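PDB 3LD7: Lin0431 protein from Listeria innocua, which is of unknown function; the part crystallised is a small beta-rich domain of the NusG domain II family. Local coordinates for residues A10-N15 with E31-K36; Q41-E46 with K55-P60; T25-N30 with M45-E50; S59-G64 with C79-V84. All coordinates share one frame; numbering follows the deposited sequence. Where two conformers were deposited one is given.

Contact 1 (A10-N15 with E31-K36); sequences AIISQN and EQFTIK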
loop_
_atom_site.group_PDB
_atom_site.type_symbol
_atom_site.label_atom_id
_atom_site.label_comp_id
_atom_site.label_asym_id
_atom_site.label_seq_id
_atom_site.Cartn_x
_atom_site.Cartn_y
_atom_site.Cartn_z
ATOM N N ALA A 10 3.279 -5.214 5.806
ATOM C CA ALA A 10 2.246 -4.662 4.957
ATOM C C ALA A 10 1.906 -5.671 3.870
ATOM O O ALA A 10 2.785 -6.132 3.134
ATOM C CB ALA A 10 2.716 -3.367 4.339
ATOM N N ILE A 11 0.623 -6.008 3.765
ATOM C CA ILE A 11 0.143 -6.936 2.755
ATOM C C ILE A 11 -0.563 -6.112 1.691
ATOM O O ILE A 11 -1.548 -5.417 1.967
ATOM C CB ILE A 11 -0.825 -7.997 3.355
ATOM C CG1 ILE A 11 -0.250 -8.601 4.641
ATOM C CG2 ILE A 11 -1.193 -9.065 2.297
ATOM C CD1 ILE A 11 0.932 -9.423 4.426
ATOM N N ILE A 12 -0.044 -6.156 0.477
ATOM C CA ILE A 12 -0.596 -5.361 -0.620
ATOM C C ILE A 12 -1.210 -6.284 -1.662
ATOM O O ILE A 12 -0.522 -7.159 -2.204
ATOM C CB ILE A 12 0.518 -4.510 -1.269
ATOM C CG1 ILE A 12 1.185 -3.607 -0.208
ATOM C CG2 ILE A 12 -0.040 -3.683 -2.428
ATOM C CD1 ILE A 12 2.526 -4.136 0.348
ATOM N N SER A 13 -2.499 -6.082 -1.940
ATOM C CA SER A 13 -3.284 -6.962 -2.811
ATOM C C SER A 13 -3.946 -6.193 -3.931
ATOM O O SER A 13 -4.226 -5.003 -3.796
ATOM C CB SER A 13 -4.404 -7.630 -2.021
ATOM O OG SER A 13 -3.885 -8.496 -1.026
ATOM N N GLN A 14 -4.241 -6.901 -5.009
ATOM C CA GLN A 14 -5.042 -6.351 -6.093
ATOM C C GLN A 14 -6.090 -7.418 -6.433
ATOM O O GLN A 14 -5.748 -8.570 -6.741
ATOM C CB GLN A 14 -4.147 -6.079 -7.296
ATOM C CG GLN A 14 -4.865 -5.605 -8.541
ATOM C CD GLN A 14 -3.960 -5.705 -9.782
ATOM O OE1 GLN A 14 -3.215 -6.690 -9.964
ATOM N NE2 GLN A 14 -4.038 -4.708 -10.645
ATOM N N ASN A 15 -7.366 -7.035 -6.338
ATOM C CA ASN A 15 -8.489 -7.968 -6.452
ATOM C C ASN A 15 -8.368 -9.182 -5.524
ATOM O O ASN A 15 -8.717 -10.320 -5.889
ATOM C CB ASN A 15 -8.740 -8.382 -7.892
ATOM C CG ASN A 15 -10.142 -8.972 -8.088
ATOM O OD1 ASN A 15 -11.082 -8.646 -7.345
ATOM N ND2 ASN A 15 -10.283 -9.851 -9.074
ATOM N N GLU A 31 11.406 2.643 -1.543
ATOM C CA GLU A 31 11.110 1.758 -2.640
ATOM C C GLU A 31 9.780 2.154 -3.221
ATOM O O GLU A 31 8.823 2.406 -2.477
ATOM C CB GLU A 31 11.010 0.310 -2.142
ATOM C CG GLU A 31 10.780 -0.662 -3.278
ATOM C CD GLU A 31 9.930 -1.874 -2.933
ATOM O OE1 GLU A 31 9.894 -2.312 -1.756
ATOM O OE2 GLU A 31 9.304 -2.395 -3.883
ATOM N N GLN A 32 9.708 2.195 -4.549
ATOM C CA GLN A 32 8.442 2.435 -5.209
ATOM C C GLN A 32 8.148 1.320 -6.185
ATOM O O GLN A 32 9.047 0.826 -6.880
ATOM C CB GLN A 32 8.441 3.788 -5.902
ATOM C CG GLN A 32 8.515 4.922 -4.879
ATOM C CD GLN A 32 8.705 6.294 -5.483
ATOM O OE1 GLN A 32 8.271 6.560 -6.605
ATOM N NE2 GLN A 32 9.374 7.181 -4.734
ATOM N N PHE A 33 6.884 0.920 -6.248
ATOM C CA PHE A 33 6.487 -0.052 -7.267
ATOM C C PHE A 33 5.095 0.292 -7.750
ATOM O O PHE A 33 4.310 0.876 -6.998
ATOM C CB PHE A 33 6.618 -1.520 -6.775
ATOM C CG PHE A 33 5.724 -1.880 -5.610
ATOM C CD1 PHE A 33 6.101 -1.612 -4.307
ATOM C CD2 PHE A 33 4.484 -2.485 -5.837
ATOM C CE1 PHE A 33 5.261 -1.966 -3.225
ATOM C CE2 PHE A 33 3.658 -2.827 -4.776
ATOM C CZ PHE A 33 4.045 -2.558 -3.463
ATOM N N THR A 34 4.803 -0.027 -9.007
ATOM C CA THR A 34 3.496 0.279 -9.578
ATOM C C THR A 34 2.650 -0.966 -9.747
ATOM O O THR A 34 3.106 -1.978 -10.290
ATOM C CB THR A 34 3.640 0.981 -10.931
ATOM O OG1 THR A 34 4.387 2.191 -10.754
ATOM C CG2 THR A 34 2.292 1.315 -11.517
ATOM N N ILE A 35 1.416 -0.892 -9.261
ATOM C CA ILE A 35 0.424 -1.925 -9.518
ATOM C C ILE A 35 -0.376 -1.492 -10.719
ATOM O O ILE A 35 -1.004 -0.424 -10.719
ATOM C CB ILE A 35 -0.525 -2.092 -8.316
ATOM C CG1 ILE A 35 0.283 -2.449 -7.086
ATOM C CG2 ILE A 35 -1.588 -3.144 -8.624
ATOM C CD1 ILE A 35 -0.556 -2.479 -5.842
ATOM N N LYS A 36 -0.310 -2.290 -11.772
ATOM C CA LYS A 36 -1.004 -1.931 -12.995
ATOM C C LYS A 36 -2.285 -2.706 -13.135
ATOM O O LYS A 36 -2.334 -3.940 -13.013
ATOM C CB LYS A 36 -0.110 -2.143 -14.210
ATOM C CG LYS A 36 1.005 -1.115 -14.246
ATOM C CD LYS A 36 1.991 -1.362 -15.372
ATOM C CE LYS A 36 2.927 -0.169 -15.518
ATOM N NZ LYS A 36 2.145 1.102 -15.672
#

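Contact 2 (Q41-E46 with K55-P60); sequences QYNLME and KEDNSP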
loop_
_atom_site.group_PDB
_atom_site.type_symbol
_atom_site.label_atom_id
_atom_site.label_comp_id
_atom_site.label_asym_id
_atom_site.label_seq_id
_atom_site.Cartn_x
_atom_site.Cartn_y
_atom_site.Cartn_z
ATOM N N GLN A 41 -5.415 1.970 -15.525
ATOM C CA GLN A 41 -5.402 2.098 -14.081
ATOM C C GLN A 41 -4.027 1.785 -13.500
ATOM O O GLN A 41 -3.391 0.780 -13.867
ATOM C CB GLN A 41 -6.428 1.157 -13.447
ATOM C CG GLN A 41 -7.842 1.336 -13.996
ATOM C CD GLN A 41 -8.665 0.070 -13.853
ATOM O OE1 GLN A 41 -9.464 -0.261 -14.710
ATOM N NE2 GLN A 41 -8.471 -0.637 -12.742
ATOM N N TYR A 42 -3.554 2.645 -12.609
ATOM C CA TYR A 42 -2.340 2.335 -11.879
ATOM C C TYR A 42 -2.389 2.876 -10.464
ATOM O O TYR A 42 -3.156 3.789 -10.160
ATOM C CB TYR A 42 -1.092 2.898 -12.600
ATOM C CG TYR A 42 -0.931 4.396 -12.429
ATOM C CD1 TYR A 42 -1.610 5.273 -13.252
ATOM C CD2 TYR A 42 -0.104 4.923 -11.446
ATOM C CE1 TYR A 42 -1.504 6.638 -13.098
ATOM C CE2 TYR A 42 0.023 6.291 -11.280
ATOM C CZ TYR A 42 -0.680 7.148 -12.123
ATOM O OH TYR A 42 -0.575 8.517 -11.987
ATOM N N ASN A 43 -1.540 2.315 -9.609
ATOM C CA ASN A 43 -1.267 2.868 -8.282
ATOM C C ASN A 43 0.211 2.779 -8.050
ATOM O O ASN A 43 0.795 1.678 -8.104
ATOM C CB ASN A 43 -1.993 2.104 -7.145
ATOM C CG ASN A 43 -3.517 2.203 -7.246
ATOM O OD1 ASN A 43 -4.187 3.020 -6.566
ATOM N ND2 ASN A 43 -4.063 1.379 -8.056
ATOM N N LEU A 44 0.816 3.928 -7.782
ATOM C CA LEU A 44 2.236 3.994 -7.459
ATOM C C LEU A 44 2.380 3.879 -5.955
ATOM O O LEU A 44 1.971 4.777 -5.209
ATOM C CB LEU A 44 2.821 5.301 -7.958
ATOM C CG LEU A 44 4.318 5.511 -7.745
ATOM C CD1 LEU A 44 5.148 4.366 -8.322
ATOM C CD2 LEU A 44 4.697 6.826 -8.366
HETATM N N MSE A 45 2.898 2.734 -5.511
HETATM C CA MSE A 45 3.085 2.449 -4.099
HETATM C C MSE A 45 4.456 2.913 -3.664
HETATM O O MSE A 45 5.418 2.822 -4.430
HETATM C CB MSE A 45 2.999 0.929 -3.875
HETATM C CG MSE A 45 1.743 0.298 -4.482
HETATM SE SE MSE A 45 0.067 1.096 -3.910
HETATM C CE MSE A 45 0.355 0.989 -1.956
ATOM N N GLU A 46 4.549 3.370 -2.421
ATOM C CA GLU A 46 5.809 3.868 -1.897
ATOM C C GLU A 46 5.990 3.367 -0.487
ATOM O O GLU A 46 5.114 3.540 0.363
ATOM C CB GLU A 46 5.840 5.410 -1.917
ATOM C CG GLU A 46 7.165 5.982 -1.439
ATOM C CD GLU A 46 7.179 7.509 -1.429
ATOM O OE1 GLU A 46 6.122 8.121 -1.703
ATOM O OE2 GLU A 46 8.247 8.096 -1.164
ATOM N N LYS A 55 1.425 6.690 -3.307
ATOM C CA LYS A 55 1.990 7.998 -3.600
ATOM C C LYS A 55 1.134 8.752 -4.606
ATOM O O LYS A 55 0.885 9.967 -4.457
ATOM C CB LYS A 55 3.424 7.856 -4.133
ATOM C CG LYS A 55 4.064 9.196 -4.488
ATOM C CD LYS A 55 5.523 9.045 -4.865
ATOM C CE LYS A 55 6.148 10.422 -5.144
ATOM N NZ LYS A 55 7.598 10.345 -5.421
ATOM N N GLU A 56 0.663 8.036 -5.615
ATOM C CA GLU A 56 -0.071 8.670 -6.691
ATOM C C GLU A 56 -0.845 7.601 -7.416
ATOM O O GLU A 56 -0.404 6.453 -7.504
ATOM C CB GLU A 56 0.933 9.357 -7.623
ATOM C CG GLU A 56 0.413 9.848 -8.928
ATOM C CD GLU A 56 1.556 10.046 -9.918
ATOM O OE1 GLU A 56 2.590 10.627 -9.536
ATOM O OE2 GLU A 56 1.437 9.582 -11.062
ATOM N N ASP A 57 -2.017 7.962 -7.927
ATOM C CA ASP A 57 -2.785 7.045 -8.760
ATOM C C ASP A 57 -3.768 7.827 -9.603
ATOM O O ASP A 57 -3.938 9.037 -9.379
ATOM C CB ASP A 57 -3.450 5.891 -7.958
ATOM C CG ASP A 57 -4.586 6.333 -7.076
ATOM O OD1 ASP A 57 -5.426 7.158 -7.509
ATOM O OD2 ASP A 57 -4.683 5.775 -5.954
ATOM N N ASN A 58 -4.355 7.169 -10.606
ATOM C CA ASN A 58 -5.375 7.816 -11.424
ATOM C C ASN A 58 -6.793 7.359 -11.111
ATOM O O ASN A 58 -7.696 7.391 -11.972
ATOM C CB ASN A 58 -5.045 7.725 -12.918
ATOM C CG ASN A 58 -4.950 6.307 -13.419
ATOM O OD1 ASN A 58 -4.989 5.352 -12.646
ATOM N ND2 ASN A 58 -4.803 6.166 -14.731
ATOM N N SER A 59 -6.994 6.928 -9.873
ATOM C CA SER A 59 -8.345 6.575 -9.451
ATOM C C SER A 59 -9.253 7.797 -9.528
ATOM O O SER A 59 -8.809 8.938 -9.354
ATOM C CB SER A 59 -8.349 5.989 -8.028
ATOM O OG SER A 59 -8.071 6.975 -7.032
ATOM N N PRO A 60 -10.538 7.556 -9.803
ATOM C CA PRO A 60 -11.456 8.696 -9.866
ATOM C C PRO A 60 -11.693 9.353 -8.507
ATOM O O PRO A 60 -12.015 10.551 -8.480
ATOM C CB PRO A 60 -12.743 8.081 -10.418
ATOM C CG PRO A 60 -12.637 6.606 -10.084
ATOM C CD PRO A 60 -11.176 6.281 -10.183
HETATM O O HOH W 1 -2.465 10.346 -11.936
HETATM O O HOH W 2 8.697 10.241 -2.942
#

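Contact 3 (T25-N30 with M45-E50); sequences TGHKGN and MEVDGE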
loop_
_atom_site.group_PDB
_atom_site.type_symbol
_atom_site.label_atom_id
_atom_site.label_comp_id
_atom_site.label_asym_id
_atom_site.label_seq_id
_atom_site.Cartn_x
_atom_site.Cartn_y
_atom_site.Cartn_z
ATOM N N THR A 25 9.169 -3.311 9.624
ATOM C CA THR A 25 9.965 -3.016 10.794
ATOM C C THR A 25 11.448 -3.293 10.512
ATOM O O THR A 25 11.848 -4.426 10.227
ATOM C CB THR A 25 9.443 -3.785 12.016
ATOM O OG1 THR A 25 8.017 -3.575 12.131
ATOM C CG2 THR A 25 10.140 -3.297 13.265
ATOM N N GLY A 26 12.254 -2.239 10.585
ATOM C CA GLY A 26 13.654 -2.309 10.216
ATOM C C GLY A 26 13.922 -1.932 8.772
ATOM O O GLY A 26 15.080 -1.872 8.336
ATOM N N HIS A 27 12.866 -1.669 8.009
ATOM C CA HIS A 27 13.074 -1.231 6.639
ATOM C C HIS A 27 13.610 0.196 6.570
ATOM O O HIS A 27 13.117 1.090 7.257
ATOM C CB HIS A 27 11.804 -1.364 5.795
ATOM C CG HIS A 27 11.977 -0.837 4.410
ATOM N ND1 HIS A 27 12.605 -1.540 3.402
ATOM C CD2 HIS A 27 11.703 0.383 3.903
ATOM C CE1 HIS A 27 12.648 -0.791 2.312
ATOM N NE2 HIS A 27 12.098 0.378 2.593
ATOM N N LYS A 28 14.669 0.398 5.781
ATOM C CA LYS A 28 15.199 1.745 5.577
ATOM C C LYS A 28 15.449 1.988 4.108
ATOM O O LYS A 28 15.843 1.074 3.374
ATOM C CB LYS A 28 16.503 1.924 6.356
ATOM C CG LYS A 28 16.293 1.823 7.869
ATOM C CD LYS A 28 17.532 2.211 8.656
ATOM C CE LYS A 28 17.192 2.474 10.109
ATOM N NZ LYS A 28 16.640 1.256 10.745
ATOM N N GLY A 29 15.258 3.231 3.682
ATOM C CA GLY A 29 15.359 3.578 2.288
ATOM C C GLY A 29 13.971 3.737 1.693
ATOM O O GLY A 29 12.952 3.654 2.389
ATOM N N ASN A 30 13.944 3.979 0.394
ATOM C CA ASN A 30 12.708 4.244 -0.321
ATOM C C ASN A 30 12.571 3.259 -1.461
ATOM O O ASN A 30 13.512 3.051 -2.246
ATOM C CB ASN A 30 12.731 5.690 -0.839
ATOM C CG ASN A 30 11.381 6.150 -1.355
ATOM O OD1 ASN A 30 10.616 6.817 -0.637
ATOM N ND2 ASN A 30 11.078 5.798 -2.598
HETATM N N MSE A 45 2.898 2.734 -5.511
HETATM C CA MSE A 45 3.085 2.449 -4.099
HETATM C C MSE A 45 4.456 2.913 -3.664
HETATM O O MSE A 45 5.418 2.822 -4.430
HETATM C CB MSE A 45 2.999 0.929 -3.875
HETATM C CG MSE A 45 1.743 0.298 -4.482
HETATM SE SE MSE A 45 0.067 1.096 -3.910
HETATM C CE MSE A 45 0.355 0.989 -1.956
ATOM N N GLU A 46 4.549 3.370 -2.421
ATOM C CA GLU A 46 5.809 3.868 -1.897
ATOM C C GLU A 46 5.990 3.367 -0.487
ATOM O O GLU A 46 5.114 3.540 0.363
ATOM C CB GLU A 46 5.840 5.410 -1.917
ATOM C CG GLU A 46 7.165 5.982 -1.439
ATOM C CD GLU A 46 7.179 7.509 -1.429
ATOM O OE1 GLU A 46 6.122 8.121 -1.703
ATOM O OE2 GLU A 46 8.247 8.096 -1.164
ATOM N N VAL A 47 7.147 2.761 -0.235
ATOM C CA VAL A 47 7.550 2.413 1.108
ATOM C C VAL A 47 8.747 3.280 1.432
ATOM O O VAL A 47 9.724 3.298 0.696
ATOM C CB VAL A 47 7.919 0.922 1.209
ATOM C CG1 VAL A 47 8.405 0.589 2.603
ATOM C CG2 VAL A 47 6.687 0.079 0.853
ATOM N N ASP A 48 8.650 4.048 2.506
ATOM C CA ASP A 48 9.744 4.902 2.920
ATOM C C ASP A 48 9.993 4.634 4.387
ATOM O O ASP A 48 9.127 4.892 5.224
ATOM C CB ASP A 48 9.385 6.374 2.689
ATOM C CG ASP A 48 10.563 7.293 2.926
ATOM O OD1 ASP A 48 11.435 7.399 2.040
ATOM O OD2 ASP A 48 10.608 7.913 4.002
ATOM N N GLY A 49 11.168 4.096 4.719
ATOM C CA GLY A 49 11.394 3.667 6.079
ATOM C C GLY A 49 10.337 2.651 6.438
ATOM O O GLY A 49 10.123 1.679 5.691
ATOM N N GLU A 50 9.677 2.864 7.580
ATOM C CA GLU A 50 8.707 1.882 8.080
ATOM C C GLU A 50 7.274 2.237 7.735
ATOM O O GLU A 50 6.349 1.742 8.372
ATOM C CB GLU A 50 8.877 1.682 9.589
ATOM C CG GLU A 50 10.328 1.389 9.921
ATOM C CD GLU A 50 10.565 0.828 11.313
ATOM O OE1 GLU A 50 9.643 0.879 12.173
ATOM O OE2 GLU A 50 11.709 0.349 11.544
HETATM O O HOH W 3 7.488 -0.915 12.143
HETATM O O HOH W 4 13.708 1.387 9.954
#

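Contact 4 (S59-G64 with C79-V84); sequences SPDQVG and CLPHKV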
loop_
_atom_site.group_PDB
_atom_site.type_symbol
_atom_site.label_atom_id
_atom_site.label_comp_id
_atom_site.label_asym_id
_atom_site.label_seq_id
_atom_site.Cartn_x
_atom_site.Cartn_y
_atom_site.Cartn_z
ATOM N N SER A 59 -6.994 6.928 -9.873
ATOM C CA SER A 59 -8.345 6.575 -9.451
ATOM C C SER A 59 -9.253 7.797 -9.528
ATOM O O SER A 59 -8.809 8.938 -9.354
ATOM C CB SER A 59 -8.349 5.989 -8.028
ATOM O OG SER A 59 -8.071 6.975 -7.032
ATOM N N PRO A 60 -10.538 7.556 -9.803
ATOM C CA PRO A 60 -11.456 8.696 -9.866
ATOM C C PRO A 60 -11.693 9.353 -8.507
ATOM O O PRO A 60 -12.015 10.551 -8.480
ATOM C CB PRO A 60 -12.743 8.081 -10.418
ATOM C CG PRO A 60 -12.637 6.606 -10.084
ATOM C CD PRO A 60 -11.176 6.281 -10.183
ATOM N N ASP A 61 -11.550 8.601 -7.414
ATOM C CA ASP A 61 -11.980 9.091 -6.095
ATOM C C ASP A 61 -10.823 9.563 -5.213
ATOM O O ASP A 61 -11.020 10.360 -4.289
ATOM C CB ASP A 61 -12.845 8.052 -5.348
ATOM C CG ASP A 61 -12.143 6.707 -5.147
ATOM O OD1 ASP A 61 -11.106 6.473 -5.786
ATOM O OD2 ASP A 61 -12.654 5.856 -4.368
ATOM N N GLN A 62 -9.614 9.068 -5.495
ATOM C CA GLN A 62 -8.424 9.467 -4.720
ATOM C C GLN A 62 -8.488 9.171 -3.206
ATOM O O GLN A 62 -7.729 9.723 -2.426
ATOM C CB GLN A 62 -8.094 10.948 -4.949
ATOM C CG GLN A 62 -7.775 11.267 -6.384
ATOM C CD GLN A 62 -6.433 10.717 -6.795
ATOM O OE1 GLN A 62 -5.389 11.062 -6.215
ATOM N NE2 GLN A 62 -6.446 9.855 -7.796
ATOM N N VAL A 63 -9.371 8.276 -2.800
ATOM C CA VAL A 63 -9.555 8.001 -1.384
ATOM C C VAL A 63 -8.307 7.390 -0.766
ATOM O O VAL A 63 -7.894 7.775 0.319
ATOM C CB VAL A 63 -10.768 7.059 -1.165
ATOM C CG1 VAL A 63 -10.744 6.437 0.231
ATOM C CG2 VAL A 63 -12.039 7.806 -1.438
ATOM N N GLY A 64 -7.692 6.443 -1.462
ATOM C CA GLY A 64 -6.517 5.783 -0.915
ATOM C C GLY A 64 -5.333 6.727 -0.811
ATOM O O GLY A 64 -4.617 6.749 0.206
ATOM N N CYS A 79 -7.976 1.433 -2.352
ATOM C CA CYS A 79 -8.335 2.105 -3.596
ATOM C C CYS A 79 -9.360 1.216 -4.236
ATOM O O CYS A 79 -9.028 0.256 -4.932
ATOM C CB CYS A 79 -7.135 2.308 -4.538
ATOM S SG CYS A 79 -7.649 3.083 -6.105
ATOM N N LEU A 80 -10.629 1.503 -3.944
ATOM C CA LEU A 80 -11.714 0.601 -4.365
ATOM C C LEU A 80 -11.855 0.441 -5.896
ATOM O O LEU A 80 -11.934 -0.671 -6.399
ATOM C CB LEU A 80 -13.046 0.992 -3.703
ATOM C CG LEU A 80 -13.707 -0.181 -3.009
ATOM C CD1 LEU A 80 -14.917 0.276 -2.266
ATOM C CD2 LEU A 80 -14.065 -1.269 -4.014
ATOM N N PRO A 81 -11.833 1.546 -6.642
ATOM C CA PRO A 81 -11.972 1.409 -8.104
ATOM C C PRO A 81 -10.903 0.536 -8.739
ATOM O O PRO A 81 -11.174 -0.122 -9.755
ATOM C CB PRO A 81 -11.860 2.860 -8.612
ATOM C CG PRO A 81 -12.368 3.677 -7.431
ATOM C CD PRO A 81 -11.816 2.951 -6.215
ATOM N N HIS A 82 -9.700 0.535 -8.168
ATOM C CA HIS A 82 -8.626 -0.302 -8.717
ATOM C C HIS A 82 -8.481 -1.619 -7.978
ATOM O O HIS A 82 -7.574 -2.413 -8.282
ATOM C CB HIS A 82 -7.304 0.463 -8.676
ATOM C CG HIS A 82 -7.292 1.678 -9.559
ATOM N ND1 HIS A 82 -6.193 2.502 -9.679
ATOM C CD2 HIS A 82 -8.250 2.216 -10.362
ATOM C CE1 HIS A 82 -6.464 3.481 -10.529
ATOM N NE2 HIS A 82 -7.715 3.343 -10.942
ATOM N N LYS A 83 -9.323 -1.835 -6.971
ATOM C CA LYS A 83 -9.331 -3.094 -6.195
ATOM C C LYS A 83 -8.022 -3.331 -5.451
ATOM O O LYS A 83 -7.602 -4.484 -5.220
ATOM C CB LYS A 83 -9.699 -4.296 -7.076
ATOM C CG LYS A 83 -11.009 -4.072 -7.867
ATOM C CD LYS A 83 -11.428 -5.327 -8.607
ATOM C CE LYS A 83 -12.672 -5.064 -9.438
ATOM N NZ LYS A 83 -13.164 -6.268 -10.142
ATOM N N VAL A 84 -7.386 -2.241 -5.053
ATOM C CA VAL A 84 -6.110 -2.339 -4.356
ATOM C C VAL A 84 -6.338 -2.172 -2.877
ATOM O O VAL A 84 -7.081 -1.277 -2.446
ATOM C CB VAL A 84 -5.094 -1.292 -4.888
ATOM C CG1 VAL A 84 -3.869 -1.206 -3.958
ATOM C CG2 VAL A 84 -4.654 -1.679 -6.316
HETATM O O HOH W 5 -11.322 4.003 -2.822
#

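Contact 1 (A10-N15 with E31-K36)
Apolar contact between Ile12 and Ile35 joins two strands that belong to different sheets of this NusG domain II-like fold, 8-14 in the four-stranded sheet and 30-36 in the three-stranded one. The segment axes pass 9.1 Å apart at 30°, a distance bridged by side chains and not by backbone pairing. Methyl CG2 of Ile12 meets CD1 of Ile35 at 3.7 Å, the two branched chains crossing at a slant. The same methyl lies at the edge of the Phe33 ring, near its plane, 4.4 Å from CZ. Ile12 CG2 stands opposite its own backbone N, which brings this branch within range of both partners. Ile52 of strand 51-57 touches Ile12, and Ile19 of strand 17-23 touches Ile35.

The polar part is a single hydrogen bond. Gln14 runs out fully extended, CG trans to N (chi1 175°), and slides past Ile35 so that NE2 comes 3.5 Å from CG2 of Ile35. NE2 then donates to the main-chain O of Lys36 at 3.0 Å, with 156° at the hydrogen. The acceptor lies close to the amide plane of Gln14, whereas the donor sits well above the Lys36 carbonyl plane, away from the usual lone-pair directions.

The chemistry is thus mostly apolar: buried methyl groups join the sheets, and one amide of moderate geometry ties their margin, its amide end lying against CG2 of Ile35.

Contact 2 (Q41-E46 with K55-P60)
Tyr42 lies against the backbone of the opposite strand in this beta hairpin, strands 42-48 and 51-57, where the segments run antiparallel with axes 4.8 Å apart. Packing is closest at the tyrosine. CA of Asp57 sits over one ring face, 4.2 Å from the centroid, as a CH-pi contact, while the Asn58 amide group crosses the CD1-CE1 side with its plane turned 46° from the ring. Tyr42 OH donates to Glu56 OE2 over a very short 2.5 Å and also accepts from a water. Asn58 OD1 accepts the backbone N-H of Tyr42 at 3.1 Å, and Asn58 ND2 is held by Ala40 O. Asn58 CG lies between its own N and C (chi1 61°), which folds the amide back onto the tyrosine. Leu44 N donates to Glu56 O at 2.8 Å, and Leu44 O accepts from Lys55 N. Lys55 and Glu56 together face Leu44, a classic beta bulge. Asp57 OD1 accepts from Ser59 N, which makes an Asx turn, and Ser59 OG adds a second donor from the same face of the carboxylate.

The Lys55 end is looser and wetter. Lys55 CD rests 3.3 Å from Glu46 OE1, but NZ stays 4.6 Å from that oxygen; a water joins NZ to OE2.

Such a short phenol-carboxylate bond would be expected to favour an ionised Glu56, whereas Lys55 and Glu46 interact through the water and not by a direct salt bridge, Glu46 OE1 pairing instead with Arg53.

Contact 3 (T25-N30 with M45-E50)
Glu50 OE2 is gripped by the backbone N-H of Gly26, 2.8 Å away and nearly straight at 163°, and by a water at the same distance. This carboxylate links the loop before strand 30-36 to the turn of the beta hairpin formed by strands 42-48 and 51-57. The Gly26 nitrogen comes from above the carboxylate plane, 60° out of it. The water on OE2 also donates to His27 O and accepts from Lys28 NZ, so it couples the lysine to a carboxylate it does not touch directly. A second water donates to Glu50 OE1 and meets Thr25 OG1, whose hydroxyl is also bonded to Val8 N. With CG beside its backbone N (chi1 -51°) and the rest extended, Glu50 reaches along the loop to these groups.

Between this polar zone and the next, the His27 side chain lies beside Val47, which is also packed by Leu24 and Ile52. Further on, the backbones come together. Asn30 pairs with Asp48 as a non-hydrogen-bonded antiparallel pair, continuing the sheet edge. Backbone carbons add weaker contacts: Asn30 CA approaches Val47 O at 3.3 Å, and Gly49 CA comes equally near His27 O. Both glycines of the loop, and Gly49 in the turn, have positive phi. Next to the Asn30-Asp48 pair, Gly49 N donates to Gly29 O at 3.0 Å, the donor tilted slightly from the carbonyl plane.

Contact 4 (S59-G64 with C79-V84)
A tight turn between strands 76-79 and 84-90, type I from Leu80 to Lys83 with a G1 beta bulge, packs here against the loop leading into helix 63-67. Ser59 is the inner point of contact. Its CB lies over one face of the His82 ring as a CH-pi contact, 4.2 Å from the centroid and displaced toward the rim, and the same carbon touches SG of Cys79 at 3.6 Å. His82 CG sits beside its backbone N (chi1 -65°), turning a ring face to Ser59 CB. Toward the surface Pro60 and Pro81 slide past each other, CD of the first 3.8 Å from CB of the second. Asp61 comes from the opposite direction to Pro81, OD1 3.5 Å from its CG, and a water carries its OD2 to Leu80 N.

The loop's own bonds set its shape. Ser59 OG accepts Gln62 N at 3.0 Å, an ST motif, and donates to Asp57 OD1. Gln62, at the N-cap position, reaches back with its side chain, NE2 donating to Ser59 O almost straight (169°) and also to Asp57 O. The contact sets the helix entrance beside the end of the four-stranded sheet, with Cys79 also touching Asn43 of strand 42-48 and Ile54 and Asp57 of strand 51-57.

In the fold
Contact 1 lies nearest the centre of the chain, joining the two sheets through apolar side chains, whereas contact 3 is a surface contact built from backbone, carboxylate and water. Contacts 2 and 3 share strand 42-48 but sit towards its two ends, their centres about 18 Å apart; contact 2 pairs it with strand 51-57, contact 3 with the loop entering strand 30-36. That last strand also serves contact 1 and is hydrogen-bonded to strand 42-48, so these three contacts meet in the three-stranded sheet. Contact 4, partly buried like contact 2, shares Ser59 and Pro60 with it and depends on ring and proline packing; contacts 3 and 4 lie on opposite sides of the chain's centre.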